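Local coordinates for protein acetylxylan esterase / glucomannan deacetylase (Cellvibrio japonicus, PDB 2WAA) that removes acetyl groups from acetylated xylan and glucomannan, contributing to the degradation of plant cell-wall polysaccharides, at residues L138-T143 / S231-N236; G273-N277 / S305-P309; C183-L189 / D199-F205; H103-H109 / T158-R164. All coordinates share one frame; numbering follows the deposited sequence.

Contact 1. Residues L138-T143 / S231-N236; sequences LGDSVT and SAIGTN. With ACT (acetate ion), chain C.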
# COMPACT_ATOMS: atom_id res chain seq x y z
N LEU A 138 -4.39 -1.28 6.64
CA LEU A 138 -3.55 -2.37 7.21
C LEU A 138 -4.16 -3.70 6.78
O LEU A 138 -5.39 -3.90 6.86
CB LEU A 138 -3.58 -2.33 8.74
CG LEU A 138 -3.16 -0.99 9.35
CD1 LEU A 138 -3.36 -0.94 10.87
CD2 LEU A 138 -1.74 -0.67 8.97
N GLY A 139 -3.34 -4.65 6.35
CA GLY A 139 -3.94 -5.91 5.97
C GLY A 139 -2.97 -6.93 5.40
O GLY A 139 -1.78 -6.91 5.67
N ASP A 140 -3.54 -7.81 4.60
CA ASP A 140 -2.79 -8.91 4.02
C ASP A 140 -2.73 -8.75 2.49
O ASP A 140 -2.79 -7.63 2.00
CB ASP A 140 -3.46 -10.23 4.46
CG ASP A 140 -4.97 -10.30 4.13
OD1 ASP A 140 -5.44 -9.76 3.08
OD2 ASP A 140 -5.71 -10.90 4.95
N SER A 141 -2.60 -9.84 1.73
CA SER A 141 -2.33 -9.70 0.29
C SER A 141 -3.44 -9.02 -0.49
O SER A 141 -3.15 -8.46 -1.55
CB SER A 141 -2.05 -11.07 -0.42
OG SER A 141 -3.26 -11.81 -0.43
N VAL A 142 -4.69 -9.09 -0.01
CA VAL A 142 -5.78 -8.40 -0.72
C VAL A 142 -5.48 -6.86 -0.69
O VAL A 142 -5.56 -6.18 -1.70
CB VAL A 142 -7.13 -8.70 -0.09
CG1 VAL A 142 -8.24 -7.94 -0.86
CG2 VAL A 142 -7.39 -10.25 -0.12
N THR A 143 -5.12 -6.36 0.48
CA THR A 143 -4.74 -4.94 0.62
C THR A 143 -3.50 -4.65 -0.24
O THR A 143 -3.34 -3.53 -0.78
CB THR A 143 -4.53 -4.57 2.10
OG1 THR A 143 -5.77 -4.70 2.82
CG2 THR A 143 -4.01 -3.10 2.29
N SER A 231 -8.48 -1.37 9.23
CA SER A 231 -7.77 -2.62 9.46
C SER A 231 -8.59 -3.76 8.85
O SER A 231 -9.70 -4.00 9.30
CB SER A 231 -7.62 -2.86 10.96
OG SER A 231 -6.89 -4.06 11.14
N ALA A 232 -8.04 -4.41 7.82
CA ALA A 232 -8.70 -5.48 7.06
C ALA A 232 -7.90 -6.79 7.22
O ALA A 232 -7.89 -7.64 6.29
CB ALA A 232 -8.73 -5.05 5.57
N ILE A 233 -7.33 -7.01 8.40
CA ILE A 233 -6.50 -8.21 8.62
C ILE A 233 -7.42 -9.36 9.02
O ILE A 233 -8.57 -9.11 9.46
CB ILE A 233 -5.45 -7.94 9.74
CG1 ILE A 233 -4.38 -9.02 9.77
CG2 ILE A 233 -6.14 -7.79 11.12
CD1 ILE A 233 -3.34 -8.87 8.57
N GLY A 234 -6.96 -10.60 8.87
CA GLY A 234 -7.74 -11.72 9.35
C GLY A 234 -7.78 -12.97 8.48
O GLY A 234 -7.79 -14.07 9.04
N THR A 235 -7.83 -12.84 7.15
CA THR A 235 -7.93 -14.02 6.28
C THR A 235 -6.92 -15.10 6.72
O THR A 235 -7.28 -16.27 6.86
CB THR A 235 -7.60 -13.66 4.86
OG1 THR A 235 -8.51 -12.63 4.44
CG2 THR A 235 -7.77 -14.88 3.92
N ASN A 236 -5.68 -14.71 6.93
CA ASN A 236 -4.66 -15.76 7.15
C ASN A 236 -4.74 -16.37 8.53
O ASN A 236 -4.38 -17.55 8.73
CB ASN A 236 -3.26 -15.20 6.80
CG ASN A 236 -3.18 -14.79 5.34
OD1 ASN A 236 -3.50 -15.61 4.45
ND2 ASN A 236 -2.83 -13.50 5.06
C ACT C . -3.38 -13.49 1.73
O ACT C . -2.92 -14.37 0.93
OXT ACT C . -2.52 -12.77 2.30
CH3 ACT C . -4.85 -13.30 2.01
O HOH W 1 -4.80 -11.85 7.34
O HOH W 2 -6.36 -7.23 3.80
O HOH W 3 -8.14 -9.92 3.39
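L138 and S231 form a parallel beta bridge with their CA atoms 4.8 Å apart, and the nearly straight bond from A232 N to L138 O (2.9 Å, 171° at the hydrogen) extends the pairing as both chains leave the central sheet. Beyond it lie two signature loops of the SGNH hydrolase fold: the G139-D140-S141 turn with the probable nucleophile S141, and the loop leading to N236, a probable stabiliser of the transition state. The side chain of I233 reaches back through CD1, which rests 3.7 Å from the G139 carbonyl carbon. D140 ties the loops together. Its CG sits between the backbone N and the carbonyl carbon (chi1 55°), which directs the carboxylate toward the second loop, where it meets T235 at about a right angle. OD1 closes an Asx turn by accepting from V142 N and also takes protons from two waters. One bridges to A232 O and T143 OG1, whose other partner is Y167; the other joins T235 OG1. D140 OD2 accepts from a third water at 2.7 Å, and that water accepts from G234 N and N236 N. The buried carboxylate is linked largely through water. An acetate lies beside S141 and N236: on its OXT converge three N-H groups, as in an oxyanion hole, from G186 N, S141 N (3.0 Å) and N236 ND2 (2.9 Å), the last also bonded to R187 O.

Contact 2. Residues G273-N277 / S305-P309; sequences GAILN and SSHHP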
# COMPACT_ATOMS: atom_id res chain seq x y z
N GLY A 273 -12.69 -8.21 5.71
CA GLY A 273 -12.12 -8.44 4.39
C GLY A 273 -13.01 -9.31 3.49
O GLY A 273 -14.10 -9.79 3.89
N ALA A 274 -12.53 -9.51 2.27
CA ALA A 274 -13.34 -10.12 1.22
C ALA A 274 -13.16 -11.61 1.01
O ALA A 274 -13.97 -12.21 0.28
CB ALA A 274 -13.04 -9.43 -0.11
N ILE A 275 -12.09 -12.20 1.51
CA ILE A 275 -11.82 -13.62 1.18
C ILE A 275 -12.64 -14.59 2.06
O ILE A 275 -13.20 -15.56 1.53
CB ILE A 275 -10.30 -13.96 1.24
CG1 ILE A 275 -9.61 -13.26 0.06
CG2 ILE A 275 -10.13 -15.44 1.18
CD1 ILE A 275 -8.09 -13.39 0.11
N LEU A 276 -12.71 -14.32 3.37
CA LEU A 276 -13.39 -15.23 4.28
C LEU A 276 -14.86 -15.31 3.95
O LEU A 276 -15.49 -14.34 3.52
CB LEU A 276 -13.26 -14.78 5.74
CG LEU A 276 -11.83 -14.83 6.27
CD1 LEU A 276 -11.89 -14.39 7.74
CD2 LEU A 276 -11.22 -16.21 6.11
N ASN A 277 -15.40 -16.48 4.18
CA ASN A 277 -16.78 -16.71 3.82
C ASN A 277 -17.38 -17.57 4.88
O ASN A 277 -16.63 -18.12 5.72
CB ASN A 277 -16.80 -17.49 2.54
CG ASN A 277 -18.05 -17.38 1.83
OD1 ASN A 277 -18.95 -16.57 2.20
ND2 ASN A 277 -18.18 -18.20 0.79
N SER A 305 -18.82 -6.01 4.67
CA SER A 305 -18.46 -6.18 3.27
C SER A 305 -18.93 -7.50 2.74
O SER A 305 -19.33 -8.38 3.53
CB SER A 305 -16.98 -6.16 3.17
OG SER A 305 -16.52 -7.14 4.05
N SER A 306 -18.88 -7.61 1.42
CA SER A 306 -19.30 -8.81 0.75
C SER A 306 -18.10 -9.72 0.65
O SER A 306 -16.98 -9.25 0.54
CB SER A 306 -19.77 -8.50 -0.69
OG SER A 306 -21.01 -7.81 -0.63
N HIS A 307 -18.36 -11.00 0.55
CA HIS A 307 -17.33 -11.93 0.10
C HIS A 307 -17.15 -11.82 -1.41
O HIS A 307 -18.14 -11.75 -2.15
CB HIS A 307 -17.77 -13.35 0.47
CG HIS A 307 -17.00 -14.43 -0.24
ND1 HIS A 307 -15.70 -14.74 0.06
CD2 HIS A 307 -17.41 -15.35 -1.17
CE1 HIS A 307 -15.31 -15.77 -0.68
NE2 HIS A 307 -16.32 -16.15 -1.44
N HIS A 308 -15.90 -11.80 -1.89
CA HIS A 308 -15.63 -11.91 -3.32
C HIS A 308 -14.81 -13.15 -3.56
O HIS A 308 -13.82 -13.36 -2.88
CB HIS A 308 -14.91 -10.66 -3.82
CG HIS A 308 -15.75 -9.43 -3.66
ND1 HIS A 308 -16.73 -9.09 -4.57
CD2 HIS A 308 -15.81 -8.52 -2.66
CE1 HIS A 308 -17.34 -7.99 -4.16
NE2 HIS A 308 -16.81 -7.63 -3.00
N PRO A 309 -15.23 -13.98 -4.51
CA PRO A 309 -14.65 -15.31 -4.59
C PRO A 309 -13.42 -15.44 -5.47
O PRO A 309 -12.92 -16.54 -5.60
CB PRO A 309 -15.81 -16.15 -5.17
CG PRO A 309 -16.43 -15.20 -6.14
CD PRO A 309 -16.48 -13.90 -5.30
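S305 turns its CB toward G273, and its OG comes within 3.6 Å of G273 O while bonding weakly to E272. S306 takes part through its backbone: its carbonyl oxygen lies 3.8 Å from A274 CA, while its hydroxyl is bonded to E328 on helix 319-337. With H307 CG anti to the backbone N (chi1 164°), its ring lies against the backbone of A274 to L276 and places ND1 near three successive carbonyl oxygens. ND1 gives a weak, bent bond to A274 O (3.1 Å, 124° at the hydrogen), and I275 O stands near the ring plane at the edge, 3.0 Å from ND1. One face of the imidazole is overlaid by N277, whose amide stacks on it with the two planes 10° apart and whose CB makes a CH-pi contact 3.9 Å from the ring centroid. H308 returns to A274: its N bonds to A274 O at 2.9 Å, meeting a lone pair in the plane of that carbonyl, while A274 CB meets the ring edge at CD2. P309 N lies over the other face of H307, toward the rim. These loops follow strands 267-270 and 300-302, and I275 reaches from the first toward H316, the probable charge-relay histidine of this SGNH hydrolase. The carbonyl oxygens clustered round ND1 suggest that the proton of H307 sits there, where their partial negative charge would probably stabilise it.

Contact 3. Residues C183-L189 / D199-F205; sequences CWGGRGL and DANLPDF. With ACT (acetate ion), chain B; ACT (acetate ion), chain C.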
# COMPACT_ATOMS: atom_id res chain seq x y z
N CYS A 183 0.83 -3.76 4.57
CA CYS A 183 0.19 -5.06 4.38
C CYS A 183 1.30 -6.04 4.01
O CYS A 183 2.36 -5.65 3.51
CB CYS A 183 -0.88 -4.99 3.30
SG CYS A 183 -0.25 -4.14 1.78
N TRP A 184 1.04 -7.33 4.24
CA TRP A 184 2.03 -8.36 3.90
C TRP A 184 1.28 -9.63 3.56
O TRP A 184 0.53 -10.17 4.40
CB TRP A 184 2.96 -8.60 5.11
CG TRP A 184 4.28 -9.24 4.73
CD1 TRP A 184 4.45 -10.46 4.18
CD2 TRP A 184 5.58 -8.68 4.90
NE1 TRP A 184 5.78 -10.73 3.99
CE2 TRP A 184 6.50 -9.63 4.41
CE3 TRP A 184 6.06 -7.46 5.39
CZ2 TRP A 184 7.87 -9.41 4.42
CZ3 TRP A 184 7.43 -7.23 5.38
CH2 TRP A 184 8.32 -8.21 4.90
N GLY A 185 1.46 -10.13 2.34
CA GLY A 185 0.77 -11.36 1.97
C GLY A 185 1.05 -12.54 2.90
O GLY A 185 2.19 -12.78 3.33
N GLY A 186 0.00 -13.33 3.14
CA GLY A 186 0.13 -14.54 3.95
C GLY A 186 0.16 -14.31 5.46
O GLY A 186 0.05 -15.28 6.20
N ARG A 187 0.24 -13.04 5.90
CA ARG A 187 0.35 -12.69 7.31
C ARG A 187 -0.99 -12.39 7.98
O ARG A 187 -1.94 -12.04 7.30
CB ARG A 187 1.31 -11.51 7.48
CG ARG A 187 2.68 -11.80 6.89
CD ARG A 187 3.53 -12.83 7.74
NE ARG A 187 4.78 -13.11 6.99
CZ ARG A 187 5.90 -12.38 7.12
NH1 ARG A 187 5.94 -11.35 7.98
NH2 ARG A 187 6.97 -12.68 6.39
N GLY A 188 -1.03 -12.59 9.30
CA GLY A 188 -2.25 -12.35 10.09
C GLY A 188 -1.98 -11.45 11.27
O GLY A 188 -0.85 -10.92 11.45
N LEU A 189 -3.02 -11.28 12.09
CA LEU A 189 -2.91 -10.56 13.33
C LEU A 189 -2.07 -11.37 14.34
O LEU A 189 -1.22 -10.82 15.07
CB LEU A 189 -4.31 -10.33 13.92
CG LEU A 189 -4.29 -9.59 15.24
CD1 LEU A 189 -3.98 -8.09 15.01
CD2 LEU A 189 -5.65 -9.74 15.89
N ASP A 199 6.27 -15.54 12.70
CA ASP A 199 6.62 -14.55 11.67
C ASP A 199 6.28 -13.17 12.22
O ASP A 199 5.61 -13.05 13.27
CB ASP A 199 5.77 -14.73 10.40
CG ASP A 199 6.04 -16.05 9.68
OD1 ASP A 199 7.21 -16.48 9.65
OD2 ASP A 199 5.07 -16.67 9.16
N ALA A 200 6.71 -12.11 11.53
CA ALA A 200 6.24 -10.76 11.86
C ALA A 200 4.74 -10.70 11.51
O ALA A 200 4.33 -10.74 10.33
CB ALA A 200 7.04 -9.69 11.09
N ASN A 201 3.93 -10.62 12.55
CA ASN A 201 2.48 -10.48 12.37
C ASN A 201 2.15 -9.01 12.12
O ASN A 201 3.05 -8.18 12.18
CB ASN A 201 1.79 -11.02 13.61
CG ASN A 201 2.08 -12.53 13.81
OD1 ASN A 201 1.96 -13.30 12.87
ND2 ASN A 201 2.52 -12.91 15.02
N LEU A 202 0.89 -8.69 11.84
CA LEU A 202 0.53 -7.28 11.54
C LEU A 202 1.03 -6.32 12.64
O LEU A 202 1.60 -5.30 12.33
CB LEU A 202 -0.98 -7.14 11.27
CG LEU A 202 -1.52 -5.70 11.26
CD1 LEU A 202 -0.86 -4.94 10.07
CD2 LEU A 202 -3.07 -5.77 11.09
N PRO A 203 0.88 -6.65 13.94
CA PRO A 203 1.34 -5.67 14.92
C PRO A 203 2.86 -5.43 14.88
O PRO A 203 3.30 -4.38 15.35
CB PRO A 203 0.95 -6.28 16.28
CG PRO A 203 -0.29 -7.16 15.95
CD PRO A 203 0.08 -7.74 14.56
N ASP A 204 3.61 -6.40 14.34
CA ASP A 204 5.06 -6.31 14.15
C ASP A 204 5.42 -5.50 12.92
O ASP A 204 6.10 -4.48 13.03
CB ASP A 204 5.69 -7.71 14.06
CG ASP A 204 5.35 -8.54 15.28
OD1 ASP A 204 5.68 -8.11 16.37
OD2 ASP A 204 4.71 -9.59 15.17
N PHE A 205 4.93 -5.91 11.75
CA PHE A 205 5.36 -5.18 10.54
C PHE A 205 4.75 -3.81 10.41
O PHE A 205 5.26 -2.97 9.67
CB PHE A 205 5.27 -6.01 9.22
CG PHE A 205 3.84 -6.35 8.78
CD1 PHE A 205 3.03 -5.40 8.14
CD2 PHE A 205 3.34 -7.65 8.97
CE1 PHE A 205 1.70 -5.74 7.73
CE2 PHE A 205 2.02 -8.00 8.58
CZ PHE A 205 1.21 -7.03 7.94
C ACT B . 4.65 -15.93 5.12
O ACT B . 5.85 -15.79 5.50
OXT ACT B . 4.11 -17.03 5.38
CH3 ACT B . 3.91 -14.84 4.40
C ACT C . -3.38 -13.49 1.73
O ACT C . -2.92 -14.37 0.93
OXT ACT C . -2.52 -12.77 2.30
CH3 ACT C . -4.85 -13.30 2.01
O HOH W 4 1.50 -13.55 10.27
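Two hydrogen bonds join R187 and G188 to the segment 199-205. L202 N, in the first turn of helix 202-205, donates to G188 O at 2.9 Å, and R187 NH1 donates to a lone pair of A200 O over the same distance. The R187 chain bends at chi2 (-73°), which brings A200 O to the edge of its guanidinium, tilted 16° from the plane. A water links G188 N to N201 OD1. The same guanidinium has charged neighbours: NH1 has a salt bridge to D212, and D199 OD2, itself bonded to S192, lies 4.2 Å from NE, well out of the plane. D199 CB and W184 NE1 lie over opposite faces, and a bound acetate is held weakly by NE and NH2. The loop that bends here probably supplies a component of the SGNH oxyanion hole: G186 N, in a type II turn, points almost straight at OXT of a second acetate (2.7 Å, 173°), in keeping with its inferred role. Among apolar contacts, W184 CB sits over one face of the F205 ring, 3.8 Å from its centroid. The side chains of L189 and P203 cross at about a right angle, L189 CD1 3.9 Å from P203 CG.

Contact 4. Residues H103-H109 / T158-R164; sequences HRSENWH and TRWWNAR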
# COMPACT_ATOMS: atom_id res chain seq x y z
N HIS A 103 5.01 1.93 -6.82
CA HIS A 103 5.48 0.58 -6.53
C HIS A 103 4.29 -0.40 -6.65
O HIS A 103 3.30 -0.28 -5.90
CB HIS A 103 6.09 0.54 -5.10
CG HIS A 103 6.86 -0.72 -4.79
ND1 HIS A 103 6.88 -1.28 -3.53
CD2 HIS A 103 7.61 -1.55 -5.57
CE1 HIS A 103 7.64 -2.37 -3.53
NE2 HIS A 103 8.10 -2.55 -4.75
N ARG A 104 4.41 -1.40 -7.52
CA ARG A 104 3.35 -2.43 -7.64
C ARG A 104 3.61 -3.58 -6.71
O ARG A 104 2.67 -4.23 -6.27
CB ARG A 104 3.28 -3.01 -9.06
CG ARG A 104 2.90 -1.95 -10.15
CD ARG A 104 3.36 -2.44 -11.55
NE ARG A 104 2.77 -3.72 -11.95
CZ ARG A 104 1.59 -3.85 -12.55
NH1 ARG A 104 0.80 -2.79 -12.80
NH2 ARG A 104 1.16 -5.08 -12.89
N SER A 105 4.89 -3.88 -6.47
CA SER A 105 5.30 -5.02 -5.65
C SER A 105 5.08 -4.83 -4.17
O SER A 105 4.84 -3.72 -3.72
CB SER A 105 6.75 -5.40 -5.97
OG SER A 105 6.73 -6.07 -7.22
N GLU A 106 5.17 -5.92 -3.39
CA GLU A 106 5.20 -5.80 -1.93
C GLU A 106 6.52 -6.34 -1.39
O GLU A 106 7.35 -6.85 -2.13
CB GLU A 106 4.03 -6.56 -1.27
CG GLU A 106 4.02 -8.06 -1.60
CD GLU A 106 2.92 -8.80 -0.83
OE1 GLU A 106 3.15 -9.07 0.36
OE2 GLU A 106 1.83 -9.09 -1.42
N ASN A 107 6.73 -6.23 -0.09
CA ASN A 107 8.04 -6.53 0.52
C ASN A 107 8.67 -7.88 0.20
O ASN A 107 9.89 -7.93 -0.03
CB ASN A 107 7.92 -6.41 2.03
CG ASN A 107 8.04 -4.95 2.50
OD1 ASN A 107 9.14 -4.43 2.55
ND2 ASN A 107 6.91 -4.31 2.92
N TRP A 108 7.90 -8.97 0.17
CA TRP A 108 8.55 -10.24 -0.08
C TRP A 108 9.10 -10.32 -1.50
O TRP A 108 10.02 -11.11 -1.75
CB TRP A 108 7.69 -11.47 0.31
CG TRP A 108 6.49 -11.81 -0.58
CD1 TRP A 108 5.17 -11.55 -0.28
CD2 TRP A 108 6.48 -12.50 -1.82
NE1 TRP A 108 4.36 -12.02 -1.28
CE2 TRP A 108 5.14 -12.62 -2.23
CE3 TRP A 108 7.48 -13.05 -2.63
CZ2 TRP A 108 4.76 -13.25 -3.43
CZ3 TRP A 108 7.11 -13.68 -3.84
CH2 TRP A 108 5.75 -13.75 -4.22
N HIS A 109 8.56 -9.53 -2.43
CA HIS A 109 9.13 -9.49 -3.77
C HIS A 109 10.53 -8.90 -3.72
O HIS A 109 11.40 -9.31 -4.46
CB HIS A 109 8.32 -8.58 -4.69
CG HIS A 109 6.89 -9.01 -4.88
ND1 HIS A 109 6.05 -8.37 -5.77
CD2 HIS A 109 6.16 -10.01 -4.31
CE1 HIS A 109 4.86 -8.95 -5.74
NE2 HIS A 109 4.90 -9.95 -4.87
N THR A 158 5.23 -12.05 -10.02
CA THR A 158 5.10 -10.79 -9.30
C THR A 158 4.47 -9.68 -10.16
O THR A 158 4.03 -8.65 -9.63
CB THR A 158 6.44 -10.27 -8.71
OG1 THR A 158 7.41 -10.20 -9.77
CG2 THR A 158 6.93 -11.24 -7.63
N ARG A 159 4.37 -9.89 -11.48
CA ARG A 159 3.65 -8.97 -12.35
C ARG A 159 2.15 -8.92 -12.07
O ARG A 159 1.48 -7.92 -12.35
CB ARG A 159 3.89 -9.34 -13.84
CG ARG A 159 3.47 -8.20 -14.80
CD ARG A 159 3.22 -8.74 -16.22
NE ARG A 159 2.22 -9.82 -16.16
CZ ARG A 159 0.93 -9.65 -15.93
NH1 ARG A 159 0.42 -8.45 -15.77
NH2 ARG A 159 0.11 -10.72 -15.87
N TRP A 160 1.62 -9.96 -11.44
CA TRP A 160 0.21 -10.00 -11.14
C TRP A 160 -0.24 -8.97 -10.10
O TRP A 160 -1.44 -8.75 -9.94
CB TRP A 160 -0.16 -11.40 -10.65
CG TRP A 160 -0.29 -12.42 -11.74
CD1 TRP A 160 0.34 -12.45 -12.98
CD2 TRP A 160 -1.07 -13.62 -11.66
NE1 TRP A 160 -0.05 -13.57 -13.68
CE2 TRP A 160 -0.89 -14.31 -12.89
CE3 TRP A 160 -1.88 -14.17 -10.66
CZ2 TRP A 160 -1.54 -15.53 -13.17
CZ3 TRP A 160 -2.53 -15.37 -10.93
CH2 TRP A 160 -2.34 -16.05 -12.17
N TRP A 161 0.69 -8.37 -9.35
CA TRP A 161 0.30 -7.39 -8.35
C TRP A 161 0.01 -6.01 -8.96
O TRP A 161 0.74 -5.53 -9.83
CB TRP A 161 1.43 -7.22 -7.31
CG TRP A 161 1.44 -8.23 -6.19
CD1 TRP A 161 1.30 -7.94 -4.86
CD2 TRP A 161 1.68 -9.65 -6.27
NE1 TRP A 161 1.39 -9.09 -4.11
CE2 TRP A 161 1.63 -10.15 -4.93
CE3 TRP A 161 1.92 -10.55 -7.32
CZ2 TRP A 161 1.80 -11.50 -4.62
CZ3 TRP A 161 2.12 -11.92 -7.01
CH2 TRP A 161 2.03 -12.37 -5.67
N ASN A 162 -1.06 -5.36 -8.50
CA ASN A 162 -1.38 -4.02 -9.00
C ASN A 162 -1.88 -3.17 -7.86
O ASN A 162 -2.97 -3.41 -7.34
CB ASN A 162 -2.42 -4.17 -10.11
CG ASN A 162 -2.74 -2.86 -10.78
OD1 ASN A 162 -2.54 -1.78 -10.21
ND2 ASN A 162 -3.34 -2.94 -11.97
N ALA A 163 -1.12 -2.16 -7.45
CA ALA A 163 -1.50 -1.34 -6.29
C ALA A 163 -2.56 -0.30 -6.65
O ALA A 163 -3.52 -0.08 -5.90
CB ALA A 163 -0.23 -0.63 -5.71
N ARG A 164 -2.38 0.36 -7.81
CA ARG A 164 -3.25 1.47 -8.23
C ARG A 164 -4.71 1.05 -8.31
O ARG A 164 -5.61 1.87 -8.07
CB ARG A 164 -2.92 1.96 -9.66
CG ARG A 164 -1.85 2.97 -9.89
CD ARG A 164 -1.32 2.84 -11.40
NE ARG A 164 -2.39 2.50 -12.36
CZ ARG A 164 -2.47 1.41 -13.15
NH1 ARG A 164 -1.53 0.43 -13.22
NH2 ARG A 164 -3.54 1.29 -13.91
O HOH W 5 3.35 -6.11 -10.45
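W161 reaches across to R104, E106, W108 and H109. Its CB lies 3.4 Å from R104 O. CG stands anti to its own carbonyl carbon (chi1 -84°), which sets the indole against the loop 103-109. Over CG and CD2 comes H109 CE1, and over CE2 comes H109 NE2, 3.3 Å away: the imidazole stands edge-to-face on the indole, planes 83° apart. CE3 and CZ3 lie against the same imidazole, and CD1 near E106 OE2 and H109 CE1. NE1 gives a hydrogen bond of 2.7 Å, near the ring plane, to the anti lone pair of E106 OE2. At the tip, CZ2 and CH2 each lie 3.6 Å from CZ2 of W108, whose edge is directed to the same indole in an offset edge-to-face pair. This aromatic cluster joins the two domains: the loop 103-109 belongs to the CE2 N-terminal region, built of antiparallel sheets, and 158-164 to the SGNH esterase. The imidazole of H109 is fixed on its other sides too. T158 CG2 sits squarely over one face, 3.4 Å from the centroid, and ND1 shares a hydrogen bond with S105 OG. Farther along, R104 bends at chi3 and sends NH2 to R159 O at 2.9 Å, in both the carbonyl and guanidinium planes, with a salt bridge to D149. Its NE holds a water near T158 O, and W161 O lies over the guanidinium face. R104 NH1 and R164 NH1 lie 4.0 Å apart, and both form salt bridges to D66, whose charge would probably offset theirs.

Contacts 1 and 3 share one acetate, and their centres are about 9 Å apart. N236 ND2 of contact 1 probably bonds to R187 O of contact 3 at 2.8 Å, so N236 is tied to the residue that follows G186, the other inferred stabiliser, and contact 3 is nested within the chain loop that contact 1 closes. Contact 2, centred about 11 Å from contact 1, lies beside the site: the nearest side-chain atoms of I275 are about 4 Å from H316 and from an acetate, and I275 CG2 packs 3.7 Å from T235 CG2. Contact 4 approaches from the N-terminal domain. It has no touch with contact 1, yet E106 OE1 reaches G185 N of contact 3 at 2.8 Å, bringing the interdomain joint to the loop 183-189.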